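Local structure of uncharacterized protein YhfS (Escherichia coli, 4J8L) at residues A[94-99]-A[119-124]. The protein is of unknown function but carries pyridoxal 5'-phosphate covalently attached to a lysine, and has a two-domain build related to PLP-dependent aminotransferases. Numbering follows the deposited sequence.
Sequences LVHDAP and DFNDLS
In His96 a chi1 of 175° sets CG opposite the backbone N, while in Phe120 a chi1 of -72° puts CG anti to the carbonyl carbon and lays one ring face against His96, whose CB lies over its centre and whose backbone N lies over the same face. The evidence for a CH-pi contact is direct, since His96 CB sits 3.6 Å from the Phe120 ring centroid, nearly on the ring normal. At the imidazole, ND1 accepts from Phe120 N at 2.9 Å, a nearly straight bond (164°) whose donor is tilted from the ring plane; NE2 is bonded to Asp149, so both ring nitrogens are engaged. Asp119 OD1 approaches His96 CE1 at the ring edge (3.2 Å) while accepting from Asn121 N at 3.1 Å, which defines an Asx turn. Leu94 CD2 reaches Phe120 CE1 at 4.0 Å, and Leu126 and Val156 also touch Phe120. An alanine at Phe120 would probably leave His96 CB and Leu94 CD2 without their aromatic partner and open a gap between strand and helices. The contact joins parallel neighbours of a beta-alpha-beta crossover, strand 92-96 and the turn after edge strand 114-118, in a seven-stranded mixed sheet consistent with the large domain of fold-type I PLP enzymes.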
ATOM      1  N   LEU A  94     -18.461  -5.759   5.440  1.00 24.92           N
ATOM      2  CA  LEU A  94     -18.413  -4.459   6.094  1.00 26.71           C
ATOM      3  C   LEU A  94     -17.267  -3.609   5.531  1.00 26.71           C
ATOM      4  O   LEU A  94     -16.127  -4.072   5.423  1.00 24.36           O
ATOM      5  CB  LEU A  94     -18.247  -4.624   7.602  1.00 25.64           C
ATOM      6  CG  LEU A  94     -18.207  -3.319   8.397  1.00 27.41           C
ATOM      7  CD1 LEU A  94     -19.615  -2.811   8.669  1.00 31.58           C
ATOM      8  CD2 LEU A  94     -17.440  -3.487   9.697  1.00 29.37           C
ATOM      9  N   VAL A  95     -17.581  -2.369   5.168  1.00 21.82           N
ATOM     10  CA  VAL A  95     -16.575  -1.413   4.724  1.00 22.05           C
ATOM     11  C   VAL A  95     -16.762  -0.054   5.399  1.00 22.00           C
ATOM     12  O   VAL A  95     -17.837   0.263   5.929  1.00 24.37           O
ATOM     13  CB  VAL A  95     -16.585  -1.206   3.180  1.00 24.19           C
ATOM     14  CG1 VAL A  95     -16.218  -2.491   2.458  1.00 25.06           C
ATOM     15  CG2 VAL A  95     -17.941  -0.704   2.723  1.00 25.70           C
ATOM     16  N   HIS A  96     -15.696   0.739   5.370  1.00 23.76           N
ATOM     17  CA  HIS A  96     -15.691   2.080   5.939  1.00 21.35           C
ATOM     18  C   HIS A  96     -16.540   3.037   5.097  1.00 23.86           C
ATOM     19  O   HIS A  96     -16.703   2.835   3.892  1.00 23.62           O
ATOM     20  CB  HIS A  96     -14.238   2.559   6.017  1.00 22.35           C
ATOM     21  CG  HIS A  96     -14.068   3.978   6.467  1.00 22.18           C
ATOM     22  ND1 HIS A  96     -14.762   4.521   7.527  1.00 24.47           N
ATOM     23  CD2 HIS A  96     -13.251   4.959   6.012  1.00 23.09           C
ATOM     24  CE1 HIS A  96     -14.390   5.778   7.698  1.00 28.01           C
ATOM     25  NE2 HIS A  96     -13.473   6.067   6.791  1.00 24.51           N
ATOM     26  N   ASP A  97     -17.083   4.070   5.740  1.00 23.61           N
ATOM     27  CA  ASP A  97     -17.886   5.091   5.064  1.00 26.22           C
ATOM     28  C   ASP A  97     -16.997   6.090   4.334  1.00 30.07           C
ATOM     29  O   ASP A  97     -16.801   7.217   4.787  1.00 31.15           O
ATOM     30  CB  ASP A  97     -18.795   5.806   6.071  1.00 31.71           C
ATOM     31  CG  ASP A  97     -19.808   6.731   5.407  1.00 37.13           C
ATOM     32  OD1 ASP A  97     -19.935   6.717   4.163  1.00 36.09           O
ATOM     33  OD2 ASP A  97     -20.497   7.467   6.143  1.00 39.80           O
ATOM     34  N   ALA A  98     -16.468   5.650   3.197  1.00 24.99           N
ATOM     35  CA  ALA A  98     -15.545   6.431   2.381  1.00 25.40           C
ATOM     36  C   ALA A  98     -15.403   5.687   1.058  1.00 28.31           C
ATOM     37  O   ALA A  98     -15.753   4.511   0.977  1.00 25.98           O
ATOM     38  CB  ALA A  98     -14.192   6.543   3.079  1.00 26.17           C
ATOM     39  N   PRO A  99     -14.886   6.357   0.013  1.00 30.11           N
ATOM     40  CA  PRO A  99     -14.764   5.673  -1.280  1.00 24.22           C
ATOM     41  C   PRO A  99     -13.980   4.357  -1.216  1.00 22.54           C
ATOM     42  O   PRO A  99     -12.847   4.308  -0.730  1.00 25.95           O
ATOM     43  CB  PRO A  99     -14.007   6.693  -2.136  1.00 31.25           C
ATOM     44  CG  PRO A  99     -14.396   8.015  -1.550  1.00 33.82           C
ATOM     45  CD  PRO A  99     -14.476   7.772  -0.072  1.00 34.68           C
ATOM     46  N   ASP A 119     -18.869   4.328   9.727  1.00 29.16           N
ATOM     47  CA  ASP A 119     -17.707   5.200   9.895  1.00 27.97           C
ATOM     48  C   ASP A 119     -16.694   4.555  10.848  1.00 26.67           C
ATOM     49  O   ASP A 119     -16.920   4.521  12.054  1.00 29.78           O
ATOM     50  CB  ASP A 119     -18.173   6.547  10.460  1.00 29.28           C
ATOM     51  CG  ASP A 119     -17.118   7.636  10.352  1.00 32.78           C
ATOM     52  OD1 ASP A 119     -15.967   7.328   9.997  1.00 33.67           O
ATOM     53  OD2 ASP A 119     -17.450   8.810  10.636  1.00 34.80           O
ATOM     54  N   PHE A 120     -15.578   4.051  10.319  1.00 25.78           N
ATOM     55  CA  PHE A 120     -14.554   3.424  11.163  1.00 29.54           C
ATOM     56  C   PHE A 120     -13.940   4.421  12.147  1.00 30.54           C
ATOM     57  O   PHE A 120     -13.244   4.031  13.083  1.00 31.14           O
ATOM     58  CB  PHE A 120     -13.426   2.808  10.322  1.00 28.60           C
ATOM     59  CG  PHE A 120     -13.808   1.556   9.577  1.00 24.50           C
ATOM     60  CD1 PHE A 120     -15.095   1.039   9.638  1.00 28.19           C
ATOM     61  CD2 PHE A 120     -12.851   0.886   8.820  1.00 25.25           C
ATOM     62  CE1 PHE A 120     -15.429  -0.118   8.943  1.00 25.82           C
ATOM     63  CE2 PHE A 120     -13.176  -0.268   8.126  1.00 25.30           C
ATOM     64  CZ  PHE A 120     -14.463  -0.772   8.185  1.00 25.54           C
ATOM     65  N   ASN A 121     -14.182   5.710  11.923  1.00 27.19           N
ATOM     66  CA  ASN A 121     -13.651   6.747  12.797  1.00 30.08           C
ATOM     67  C   ASN A 121     -14.454   6.838  14.088  1.00 34.00           C
ATOM     68  O   ASN A 121     -14.066   7.534  15.026  1.00 40.70           O
ATOM     69  CB  ASN A 121     -13.640   8.105  12.089  1.00 31.36           C
ATOM     70  CG  ASN A 121     -12.677   8.146  10.919  1.00 33.04           C
ATOM     71  OD1 ASN A 121     -11.501   7.797  11.052  1.00 30.39           O
ATOM     72  ND2 ASN A 121     -13.174   8.568   9.761  1.00 33.76           N
ATOM     73  N   ASP A 122     -15.582   6.132  14.118  1.00 29.88           N
ATOM     74  CA  ASP A 122     -16.448   6.078  15.290  1.00 31.42           C
ATOM     75  C   ASP A 122     -16.531   4.626  15.734  1.00 33.55           C
ATOM     76  O   ASP A 122     -17.345   3.863  15.216  1.00 33.61           O
ATOM     77  CB  ASP A 122     -17.844   6.596  14.924  1.00 33.65           C
ATOM     78  CG  ASP A 122     -18.789   6.674  16.118  1.00 37.24           C
ATOM     79  OD1 ASP A 122     -18.474   6.127  17.195  1.00 37.88           O
ATOM     80  OD2 ASP A 122     -19.869   7.283  15.964  1.00 38.30           O
ATOM     81  N   LEU A 123     -15.686   4.245  16.688  1.00 35.07           N
ATOM     82  CA  LEU A 123     -15.614   2.855  17.125  1.00 33.10           C
ATOM     83  C   LEU A 123     -16.924   2.377  17.750  1.00 31.77           C
ATOM     84  O   LEU A 123     -17.276   1.203  17.642  1.00 39.87           O
ATOM     85  CB  LEU A 123     -14.450   2.647  18.097  1.00 33.98           C
ATOM     86  CG  LEU A 123     -13.055   2.726  17.479  1.00 35.77           C
ATOM     87  CD1 LEU A 123     -11.991   2.394  18.512  1.00 39.98           C
ATOM     88  CD2 LEU A 123     -12.965   1.786  16.294  1.00 33.76           C
ATOM     89  N   SER A 124     -17.643   3.287  18.399  1.00 35.76           N
ATOM     90  CA  SER A 124     -18.924   2.945  19.007  1.00 40.23           C
ATOM     91  C   SER A 124     -19.939   2.549  17.941  1.00 41.31           C
ATOM     92  O   SER A 124     -20.659   1.558  18.092  1.00 39.66           O
ATOM     93  CB  SER A 124     -19.457   4.117  19.833  1.00 44.23           C
ATOM     94  OG  SER A 124     -18.540   4.473  20.853  1.00 49.02           O
TER